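Local coordinates for protein arginine decarboxylase (Campylobacter jejuni subsp. jejuni, PDB 3NZP) that probably makes agmatine from arginine by pyridoxal 5'-phosphate-dependent decarboxylation, a step on the way to polyamines such as spermidine, at residues 78-83 against 103-108; 182-187 against 228-233; 266-271 against 316-321. All blocks are in the same frame, centred on the assembly; numbering follows the deposited sequence.

Overall arrangement
All three contacts are buried parallel strand pairings in one eight-stranded barrel, the pyridoxal-binding domain. Contact 1 joins strands 79-84 and 107-110, contact 2 strands 179-183 and 227-231, and contact 3 strands 268-272 and 316-319. Contact 3 neighbours both others: I317 lies beside G78 at the closure of the barrel, and N270 beside I230, whereas the centres of contacts 1 and 2 are about 19 Å apart. Contact 1 adds to its ladder an aromatic ring under a methyl group and a side-chain amide bond, and none of its residues lines the cofactor pocket. Contacts 2 and 3 end at the same cofactor, contact 2 bringing imidazoles and contact 3 a carboxylate. The solvent-exposed margin of contact 3 is at K267.

Contact 1. Residues 78-83 against 103-108; sequences GFNAVY and DYNYGL
The beta-alpha-beta unit formed by strand 79-84, helix 91-100 and strand 107-110 has its parallel ladder where A81, V82 and Y83 run beside Y106, G107 and L108. A81 O accepts a hydrogen bond from G107 N at 2.9 Å, and G107 O in turn takes Y83 N at 3.0 Å. G107 thus uses both its N-H and its C=O on the neighbouring strand. Y106, just before the second strand, fills one side of the ladder. Its first torsion (chi1 -150°) takes CG roughly opposite the backbone N and lays the ring beneath A81, whose CB sits over one face, 3.8 Å from the ring centroid in a CH-pi contact. The edge of the same ring meets Y83, with Y106 CE1 3.6 Å from Y83 CB. This is the outer side of an eight-stranded parallel barrel of the TIM type: helix 52-72 lies against Y106 through I59, while V82 on the other side reaches F318 and T130 inside the barrel. V82 CG1 lies against the backbone of the paired strand, nearest L108 C at 3.3 Å. Further along, L108 CD2 comes in at the rim of the Y83 ring, near its plane, 3.8 Å from Y83 CD1; the phenol OH of Y83 is hydrogen-bonded to N88 O, and its ring meets that of F93 on the connecting helix. At the other end N80 ND2 donates to N105 O over 3.0 Å, bent to 148° and arriving from above the carbonyl plane, and the two side-chain amides stand 78° apart.

Contact 2. Residues 182-187 against 228-233; sequences LRVRLH and TMIHFH. With PLP (pyridoxal-5'-phosphate), chain E.
Two histidines, H231 and H233, reach one PLP by edge and by face from a strand end paired with R183 and V184. H231 meets it at the imidazole edge, its CE1 3.4 Å from the methyl carbon C2A of PLP. H233 instead turns a ring face to the cofactor, with PLP C3 3.8 Å above the imidazole plane and over its centre; H233 ND1 accepts a hydrogen bond from the backbone N of G273, which limits the ring's rotation. Parallel backbone bonds set the register: H231 N donates to L182 O at 2.9 Å and H231 O accepts V184 N at 2.8 Å. R183 holds CG anti to its backbone N (chi1 -175°) and runs extended from CG to NE, its CG passing 4.0 Å from H231 ND1 and its guanidinium continuing past H233 CB to a salt bridge with E158. On the outer face V184 CG2 touches F232 CB at 3.8 Å, and L186 CD1 approaches the F232 ring obliquely, 3.5 Å from F232 CD1, beneath helix 242-260. One histidine at the cofactor's edge and another with its ring face against the pyridine ring, both at the C-terminal end of a barrel strand, form a site consistent with the fold-type III PLP decarboxylases.

Contact 3. Residues 266-271 against 316-321; sequences LKAINL and DIFIES. With PLP (pyridoxal-5'-phosphate), chain E.
N270 and E320 make the close-packed, cofactor-facing end of this contact, while K267 and D316 make its solvent-side margin. N270 ND2 donates to E320 OE2 over 2.8 Å; the bond is bent (132° at the hydrogen) and meets the carboxylate from above its plane, the amide and carboxylate being turned 83° to each other. The N270 amide is fixed from its other end too, since its OD1 accepts G272 N. E320 OE2 also has T130 OG1 as a partner, so this buried oxygen is gripped twice. With its chain extended beyond CG, E320 carries OE1 to 2.9 Å from the pyridine N1 of PLP, and H231 NE2 bonds weakly to that same oxygen. N270 and T130 are therefore second-shell residues that position a first-shell glutamate, and a glutamate facing the pyridine nitrogen recurs in decarboxylases of this fold type. The backbones belong to strands 268-272 and 316-319, neighbours in the TIM-type barrel; the axes of 268-271 and 316-319 run in the same sense, 23° apart. Their ladder is continuous: I269 N to D316 O at 2.9 Å, F318 N to I269 O, and L271 N to F318 O at 2.7 Å. Outside the barrel L271 CD1 meets I319 CG2 at 3.9 Å, and L271 also touches V299 of helix 292-309. On the inner face A268 CB lies 4.0 Å from F318 CD1, approaching the ring obliquely. Toward solvent the contact thins. K267 joins in by its backbone, its O accepting D316 N at 2.8 Å, while its long side chain leads away into solvent. D316 lays CB 3.7 Å from A268 CB and turns OD2 to G78 N on strand 79-84's approach, across the seam that closes the barrel.

Contact 1. Residues 78-83 against 103-108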
loop_
_atom_site.group_PDB
_atom_site.type_symbol
_atom_site.label_atom_id
_atom_site.label_comp_id
_atom_site.label_asym_id
_atom_site.label_seq_id
_atom_site.Cartn_x
_atom_site.Cartn_y
_atom_site.Cartn_z
ATOM N N GLY B 78 37.362 -6.466 8.711
ATOM C CA GLY B 78 36.406 -7.550 8.729
ATOM C C GLY B 78 35.102 -7.175 8.055
ATOM O O GLY B 78 34.890 -6.012 7.684
ATOM N N PHE B 79 34.228 -8.169 7.907
ATOM C CA PHE B 79 32.922 -7.991 7.284
ATOM C C PHE B 79 31.808 -8.553 8.133
ATOM O O PHE B 79 31.968 -9.582 8.781
ATOM C CB PHE B 79 32.885 -8.672 5.924
ATOM C CG PHE B 79 31.507 -8.817 5.359
ATOM C CD1 PHE B 79 30.780 -9.990 5.550
ATOM C CD2 PHE B 79 30.936 -7.784 4.630
ATOM C CE1 PHE B 79 29.498 -10.130 5.016
ATOM C CE2 PHE B 79 29.659 -7.909 4.094
ATOM C CZ PHE B 79 28.938 -9.087 4.284
ATOM N N ASN B 80 30.667 -7.877 8.115
ATOM C CA ASN B 80 29.508 -8.312 8.880
ATOM C C ASN B 80 28.215 -7.882 8.206
ATOM O O ASN B 80 28.091 -6.751 7.716
ATOM C CB ASN B 80 29.566 -7.743 10.292
ATOM C CG ASN B 80 29.330 -8.801 11.344
ATOM O OD1 ASN B 80 30.277 -9.261 11.994
ATOM N ND2 ASN B 80 28.065 -9.217 11.507
ATOM N N ALA B 81 27.250 -8.798 8.195
ATOM C CA ALA B 81 25.938 -8.556 7.597
ATOM C C ALA B 81 24.863 -8.351 8.659
ATOM O O ALA B 81 24.856 -9.012 9.695
ATOM C CB ALA B 81 25.556 -9.727 6.711
ATOM N N VAL B 82 23.954 -7.426 8.397
ATOM C CA VAL B 82 22.877 -7.174 9.331
ATOM C C VAL B 82 21.542 -7.205 8.586
ATOM O O VAL B 82 21.455 -6.766 7.433
ATOM C CB VAL B 82 23.047 -5.811 10.011
ATOM C CG1 VAL B 82 22.005 -5.648 11.097
ATOM C CG2 VAL B 82 24.435 -5.709 10.611
ATOM N N TYR B 83 20.507 -7.739 9.233
ATOM C CA TYR B 83 19.193 -7.826 8.598
ATOM C C TYR B 83 18.168 -6.820 9.085
ATOM O O TYR B 83 17.672 -6.900 10.203
ATOM C CB TYR B 83 18.582 -9.213 8.751
ATOM C CG TYR B 83 17.151 -9.264 8.241
ATOM C CD1 TYR B 83 16.075 -9.389 9.119
ATOM C CD2 TYR B 83 16.871 -9.172 6.877
ATOM C CE1 TYR B 83 14.757 -9.423 8.652
ATOM C CE2 TYR B 83 15.554 -9.205 6.404
ATOM C CZ TYR B 83 14.506 -9.331 7.298
ATOM O OH TYR B 83 13.209 -9.371 6.846
ATOM N N ASP B 103 25.855 -19.075 12.408
ATOM C CA ASP B 103 27.222 -19.454 12.082
ATOM C C ASP B 103 27.977 -18.329 11.396
ATOM O O ASP B 103 29.203 -18.353 11.333
ATOM C CB ASP B 103 27.207 -20.689 11.182
ATOM C CG ASP B 103 26.909 -21.967 11.944
ATOM O OD1 ASP B 103 26.376 -22.917 11.319
ATOM O OD2 ASP B 103 27.220 -22.023 13.158
ATOM N N TYR B 104 27.248 -17.339 10.896
ATOM C CA TYR B 104 27.868 -16.221 10.195
ATOM C C TYR B 104 27.880 -14.948 11.028
ATOM O O TYR B 104 28.368 -13.897 10.586
ATOM C CB TYR B 104 27.125 -15.979 8.889
ATOM C CG TYR B 104 27.125 -17.173 7.978
ATOM C CD1 TYR B 104 28.106 -17.327 6.999
ATOM C CD2 TYR B 104 26.152 -18.160 8.095
ATOM C CE1 TYR B 104 28.114 -18.434 6.154
ATOM C CE2 TYR B 104 26.155 -19.272 7.257
ATOM C CZ TYR B 104 27.134 -19.401 6.285
ATOM O OH TYR B 104 27.094 -20.468 5.425
ATOM N N ASN B 105 27.346 -15.052 12.240
ATOM C CA ASN B 105 27.274 -13.918 13.149
ATOM C C ASN B 105 26.422 -12.811 12.529
ATOM O O ASN B 105 26.686 -11.615 12.713
ATOM C CB ASN B 105 28.663 -13.388 13.450
ATOM C CG ASN B 105 28.674 -12.492 14.659
ATOM O OD1 ASN B 105 29.332 -11.449 14.671
ATOM N ND2 ASN B 105 27.945 -12.893 15.693
ATOM N N TYR B 106 25.398 -13.233 11.789
ATOM C CA TYR B 106 24.475 -12.330 11.115
ATOM C C TYR B 106 23.676 -11.570 12.174
ATOM O O TYR B 106 23.088 -12.171 13.071
ATOM C CB TYR B 106 23.545 -13.150 10.216
ATOM C CG TYR B 106 23.051 -12.433 8.981
ATOM C CD1 TYR B 106 22.232 -11.316 9.084
ATOM C CD2 TYR B 106 23.399 -12.876 7.711
ATOM C CE1 TYR B 106 21.768 -10.652 7.956
ATOM C CE2 TYR B 106 22.940 -12.221 6.569
ATOM C CZ TYR B 106 22.123 -11.107 6.697
ATOM O OH TYR B 106 21.652 -10.448 5.572
ATOM N N GLY B 107 23.656 -10.248 12.066
ATOM C CA GLY B 107 22.948 -9.438 13.041
ATOM C C GLY B 107 21.553 -9.009 12.632
ATOM O O GLY B 107 21.028 -9.459 11.617
ATOM N N LEU B 108 20.953 -8.134 13.438
ATOM C CA LEU B 108 19.608 -7.636 13.181
ATOM C C LEU B 108 19.567 -6.126 13.318
ATOM O O LEU B 108 20.261 -5.539 14.153
ATOM C CB LEU B 108 18.599 -8.254 14.158
ATOM C CG LEU B 108 18.206 -9.723 13.966
ATOM C CD1 LEU B 108 17.285 -10.180 15.079
ATOM C CD2 LEU B 108 17.520 -9.877 12.634
#

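Contact 2. Residues 182-187 against 228-233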
loop_
_atom_site.group_PDB
_atom_site.type_symbol
_atom_site.label_atom_id
_atom_site.label_comp_id
_atom_site.label_asym_id
_atom_site.label_seq_id
_atom_site.Cartn_x
_atom_site.Cartn_y
_atom_site.Cartn_z
ATOM N N LEU B 182 27.166 6.976 14.190
ATOM C CA LEU B 182 26.772 8.278 13.640
ATOM C C LEU B 182 26.356 8.156 12.179
ATOM O O LEU B 182 27.135 7.697 11.349
ATOM C CB LEU B 182 27.917 9.297 13.760
ATOM C CG LEU B 182 28.394 9.661 15.168
ATOM C CD1 LEU B 182 29.421 10.769 15.073
ATOM C CD2 LEU B 182 27.219 10.113 16.016
ATOM N N ARG B 183 25.126 8.548 11.870
ATOM C CA ARG B 183 24.640 8.475 10.500
ATOM C C ARG B 183 25.125 9.710 9.756
ATOM O O ARG B 183 24.739 10.833 10.080
ATOM C CB ARG B 183 23.109 8.433 10.466
ATOM C CG ARG B 183 22.547 8.244 9.080
ATOM C CD ARG B 183 21.047 8.313 9.072
ATOM N NE ARG B 183 20.513 8.058 7.738
ATOM C CZ ARG B 183 19.239 8.220 7.386
ATOM N NH1 ARG B 183 18.869 7.957 6.137
ATOM N NH2 ARG B 183 18.335 8.645 8.267
ATOM N N VAL B 184 25.964 9.511 8.752
ATOM C CA VAL B 184 26.480 10.648 8.017
ATOM C C VAL B 184 25.569 11.106 6.884
ATOM O O VAL B 184 24.955 10.296 6.199
ATOM C CB VAL B 184 27.872 10.336 7.456
ATOM C CG1 VAL B 184 28.814 9.979 8.609
ATOM C CG2 VAL B 184 27.788 9.204 6.458
ATOM N N ARG B 185 25.481 12.418 6.706
ATOM C CA ARG B 185 24.680 13.013 5.653
ATOM C C ARG B 185 25.586 13.022 4.425
ATOM O O ARG B 185 26.624 13.674 4.442
ATOM C CB ARG B 185 24.314 14.442 6.048
ATOM C CG ARG B 185 23.509 15.218 5.032
ATOM C CD ARG B 185 22.038 14.866 5.127
ATOM N NE ARG B 185 21.423 15.318 6.381
ATOM C CZ ARG B 185 21.135 16.585 6.668
ATOM N NH1 ARG B 185 20.575 16.889 7.836
ATOM N NH2 ARG B 185 21.407 17.545 5.788
ATOM N N LEU B 186 25.229 12.290 3.370
ATOM C CA LEU B 186 26.055 12.259 2.156
ATOM C C LEU B 186 25.683 13.360 1.169
ATOM O O LEU B 186 24.509 13.617 0.930
ATOM C CB LEU B 186 25.935 10.905 1.444
ATOM C CG LEU B 186 26.476 9.665 2.155
ATOM C CD1 LEU B 186 26.343 8.472 1.242
ATOM C CD2 LEU B 186 27.929 9.861 2.543
ATOM N N HIS B 187 26.685 14.014 0.594
ATOM C CA HIS B 187 26.416 15.065 -0.376
ATOM C C HIS B 187 26.376 14.498 -1.786
ATOM O O HIS B 187 26.276 15.252 -2.752
ATOM C CB HIS B 187 27.470 16.174 -0.293
ATOM C CG HIS B 187 27.026 17.373 0.492
ATOM N ND1 HIS B 187 27.728 18.559 0.502
ATOM C CD2 HIS B 187 25.946 17.572 1.286
ATOM C CE1 HIS B 187 27.101 19.437 1.265
ATOM N NE2 HIS B 187 26.016 18.863 1.753
ATOM N N THR B 228 31.834 3.768 17.556
ATOM C CA THR B 228 32.535 2.715 16.838
ATOM C C THR B 228 32.254 2.577 15.343
ATOM O O THR B 228 33.006 1.892 14.640
ATOM C CB THR B 228 32.285 1.360 17.492
ATOM O OG1 THR B 228 30.878 1.091 17.529
ATOM C CG2 THR B 228 32.839 1.363 18.888
HETATM N N MSE B 229 31.172 3.181 14.855
HETATM C CA MSE B 229 30.869 3.101 13.426
HETATM C C MSE B 229 30.029 4.239 12.888
HETATM O O MSE B 229 29.260 4.863 13.621
HETATM C CB MSE B 229 30.173 1.779 13.060
HETATM C CG MSE B 229 28.754 1.648 13.559
HETATM SE SE MSE B 229 27.666 0.294 12.614
HETATM C CE MSE B 229 28.578 -1.346 13.118
ATOM N N ILE B 230 30.221 4.519 11.600
ATOM C CA ILE B 230 29.446 5.530 10.899
ATOM C C ILE B 230 28.537 4.743 9.950
ATOM O O ILE B 230 28.900 3.662 9.483
ATOM C CB ILE B 230 30.311 6.509 10.049
ATOM C CG1 ILE B 230 31.124 5.765 9.018
ATOM C CG2 ILE B 230 31.253 7.266 10.920
ATOM C CD1 ILE B 230 31.830 6.717 8.120
ATOM N N HIS B 231 27.361 5.287 9.667
ATOM C CA HIS B 231 26.399 4.612 8.815
ATOM C C HIS B 231 25.738 5.592 7.859
ATOM O O HIS B 231 25.566 6.771 8.186
ATOM C CB HIS B 231 25.347 3.923 9.717
ATOM C CG HIS B 231 24.088 3.512 9.014
ATOM N ND1 HIS B 231 22.960 4.306 8.984
ATOM C CD2 HIS B 231 23.774 2.392 8.317
ATOM C CE1 HIS B 231 22.008 3.695 8.300
ATOM N NE2 HIS B 231 22.477 2.531 7.884
ATOM N N PHE B 232 25.399 5.109 6.666
ATOM C CA PHE B 232 24.702 5.918 5.663
ATOM C C PHE B 232 23.735 4.990 4.918
ATOM O O PHE B 232 23.986 3.783 4.817
ATOM C CB PHE B 232 25.707 6.586 4.704
ATOM C CG PHE B 232 26.418 5.645 3.771
ATOM C CD1 PHE B 232 25.834 5.266 2.569
ATOM C CD2 PHE B 232 27.675 5.140 4.088
ATOM C CE1 PHE B 232 26.492 4.393 1.697
ATOM C CE2 PHE B 232 28.339 4.262 3.219
ATOM C CZ PHE B 232 27.746 3.889 2.025
ATOM N N HIS B 233 22.600 5.521 4.463
ATOM C CA HIS B 233 21.639 4.703 3.707
ATOM C C HIS B 233 21.283 5.422 2.420
ATOM O O HIS B 233 20.860 6.568 2.455
ATOM C CB HIS B 233 20.342 4.415 4.511
ATOM C CG HIS B 233 19.374 3.501 3.802
ATOM N ND1 HIS B 233 19.692 2.210 3.422
ATOM C CD2 HIS B 233 18.105 3.706 3.374
ATOM C CE1 HIS B 233 18.668 1.667 2.789
ATOM N NE2 HIS B 233 17.693 2.553 2.748
HETATM N N1 PLP E . 19.272 0.080 6.245
HETATM C C2 PLP E . 18.485 1.039 6.743
HETATM C C2A PLP E . 19.060 2.019 7.730
HETATM C C3 PLP E . 17.113 1.114 6.359
HETATM O O3 PLP E . 16.298 2.093 6.872
HETATM C C4 PLP E . 16.612 0.143 5.389
HETATM C C4A PLP E . 15.204 0.174 4.941
HETATM C C5 PLP E . 17.529 -0.865 4.900
HETATM C C6 PLP E . 18.854 -0.841 5.356
HETATM C C5A PLP E . 17.091 -1.936 3.891
HETATM O O4P PLP E . 17.556 -1.631 2.563
HETATM P P PLP E . 17.067 -2.816 1.569
HETATM O O1P PLP E . 17.771 -2.667 0.282
HETATM O O2P PLP E . 17.403 -4.259 2.176
HETATM O O3P PLP E . 15.493 -2.701 1.315
HETATM O O HOH W 1 22.103 8.866 4.998
#

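Contact 3. Residues 266-271 against 316-321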
loop_
_atom_site.group_PDB
_atom_site.type_symbol
_atom_site.label_atom_id
_atom_site.label_comp_id
_atom_site.label_asym_id
_atom_site.label_seq_id
_atom_site.Cartn_x
_atom_site.Cartn_y
_atom_site.Cartn_z
ATOM N N LEU B 266 36.439 4.308 16.314
ATOM C CA LEU B 266 35.695 4.237 15.076
ATOM C C LEU B 266 36.444 3.286 14.145
ATOM O O LEU B 266 37.482 3.635 13.584
ATOM C CB LEU B 266 35.588 5.623 14.453
ATOM C CG LEU B 266 35.057 5.703 13.020
ATOM C CD1 LEU B 266 33.727 4.967 12.889
ATOM C CD2 LEU B 266 34.917 7.171 12.652
ATOM N N LYS B 267 35.906 2.081 13.994
ATOM C CA LYS B 267 36.537 1.071 13.178
ATOM C C LYS B 267 35.608 0.346 12.214
ATOM O O LYS B 267 35.937 -0.741 11.722
ATOM C CB LYS B 267 37.229 0.057 14.082
ATOM C CG LYS B 267 38.268 0.675 15.002
ATOM C CD LYS B 267 39.025 -0.397 15.766
ATOM C CE LYS B 267 40.052 0.206 16.698
ATOM N NZ LYS B 267 40.923 -0.878 17.226
ATOM N N ALA B 268 34.454 0.935 11.932
ATOM C CA ALA B 268 33.538 0.297 11.006
ATOM C C ALA B 268 32.685 1.281 10.233
ATOM O O ALA B 268 32.408 2.384 10.693
ATOM C CB ALA B 268 32.647 -0.702 11.738
ATOM N N ILE B 269 32.299 0.865 9.034
ATOM C CA ILE B 269 31.454 1.671 8.183
ATOM C C ILE B 269 30.254 0.810 7.797
ATOM O O ILE B 269 30.401 -0.333 7.346
ATOM C CB ILE B 269 32.198 2.144 6.918
ATOM C CG1 ILE B 269 33.294 3.142 7.286
ATOM C CG2 ILE B 269 31.238 2.829 5.986
ATOM C CD1 ILE B 269 34.043 3.701 6.087
ATOM N N ASN B 270 29.063 1.357 8.011
ATOM C CA ASN B 270 27.830 0.647 7.689
ATOM C C ASN B 270 27.280 1.234 6.398
ATOM O O ASN B 270 26.814 2.379 6.389
ATOM C CB ASN B 270 26.822 0.837 8.823
ATOM C CG ASN B 270 25.652 -0.121 8.731
ATOM O OD1 ASN B 270 25.037 -0.271 7.663
ATOM N ND2 ASN B 270 25.326 -0.768 9.847
ATOM N N LEU B 271 27.336 0.457 5.316
ATOM C CA LEU B 271 26.847 0.902 4.001
ATOM C C LEU B 271 25.333 0.924 3.907
ATOM O O LEU B 271 24.772 1.499 2.976
ATOM C CB LEU B 271 27.350 -0.022 2.905
ATOM C CG LEU B 271 28.832 -0.307 2.965
ATOM C CD1 LEU B 271 29.198 -1.242 1.831
ATOM C CD2 LEU B 271 29.586 1.008 2.868
ATOM N N ASP B 316 35.940 -1.835 9.174
ATOM C CA ASP B 316 35.180 -3.074 9.137
ATOM C C ASP B 316 33.964 -2.809 8.285
ATOM O O ASP B 316 33.292 -1.794 8.443
ATOM C CB ASP B 316 34.760 -3.488 10.542
ATOM C CG ASP B 316 35.888 -4.172 11.306
ATOM O OD1 ASP B 316 35.892 -4.113 12.557
ATOM O OD2 ASP B 316 36.768 -4.783 10.650
ATOM N N ILE B 317 33.682 -3.719 7.372
ATOM C CA ILE B 317 32.550 -3.537 6.488
ATOM C C ILE B 317 31.255 -4.051 7.095
ATOM O O ILE B 317 31.198 -5.180 7.563
ATOM C CB ILE B 317 32.799 -4.246 5.162
ATOM C CG1 ILE B 317 34.053 -3.674 4.501
ATOM C CG2 ILE B 317 31.574 -4.117 4.280
ATOM C CD1 ILE B 317 34.483 -4.399 3.262
ATOM N N PHE B 318 30.222 -3.212 7.089
ATOM C CA PHE B 318 28.900 -3.584 7.600
ATOM C C PHE B 318 27.834 -3.258 6.559
ATOM O O PHE B 318 27.697 -2.095 6.163
ATOM C CB PHE B 318 28.563 -2.797 8.863
ATOM C CG PHE B 318 28.917 -3.494 10.134
ATOM C CD1 PHE B 318 30.243 -3.636 10.515
ATOM C CD2 PHE B 318 27.926 -4.016 10.955
ATOM C CE1 PHE B 318 30.573 -4.284 11.702
ATOM C CE2 PHE B 318 28.251 -4.665 12.140
ATOM C CZ PHE B 318 29.576 -4.801 12.510
ATOM N N ILE B 319 27.084 -4.264 6.111
ATOM C CA ILE B 319 26.014 -4.014 5.142
ATOM C C ILE B 319 24.672 -4.420 5.747
ATOM O O ILE B 319 24.599 -5.367 6.531
ATOM C CB ILE B 319 26.189 -4.797 3.830
ATOM C CG1 ILE B 319 26.066 -6.285 4.091
ATOM C CG2 ILE B 319 27.534 -4.531 3.213
ATOM C CD1 ILE B 319 25.986 -7.082 2.841
ATOM N N GLU B 320 23.613 -3.690 5.407
ATOM C CA GLU B 320 22.283 -4.001 5.929
ATOM C C GLU B 320 21.327 -4.304 4.765
ATOM O O GLU B 320 20.238 -3.745 4.667
ATOM C CB GLU B 320 21.751 -2.837 6.777
ATOM C CG GLU B 320 22.724 -2.342 7.848
ATOM C CD GLU B 320 22.162 -1.194 8.704
ATOM O OE1 GLU B 320 21.373 -0.380 8.181
ATOM O OE2 GLU B 320 22.525 -1.100 9.901
ATOM N N SER B 321 21.761 -5.202 3.885
ATOM C CA SER B 321 20.984 -5.607 2.728
ATOM C C SER B 321 19.925 -6.595 3.161
ATOM O O SER B 321 20.229 -7.748 3.476
ATOM C CB SER B 321 21.894 -6.269 1.702
ATOM O OG SER B 321 23.010 -5.439 1.441
HETATM N N1 PLP E . 19.272 0.080 6.245
HETATM C C2 PLP E . 18.485 1.039 6.743
HETATM C C2A PLP E . 19.060 2.019 7.730
HETATM C C3 PLP E . 17.113 1.114 6.359
HETATM O O3 PLP E . 16.298 2.093 6.872
HETATM C C4 PLP E . 16.612 0.143 5.389
HETATM C C4A PLP E . 15.204 0.174 4.941
HETATM C C5 PLP E . 17.529 -0.865 4.900
HETATM C C6 PLP E . 18.854 -0.841 5.356
HETATM C C5A PLP E . 17.091 -1.936 3.891
HETATM O O4P PLP E . 17.556 -1.631 2.563
HETATM P P PLP E . 17.067 -2.816 1.569
HETATM O O1P PLP E . 17.771 -2.667 0.282
HETATM O O2P PLP E . 17.403 -4.259 2.176
HETATM O O3P PLP E . 15.493 -2.701 1.315
#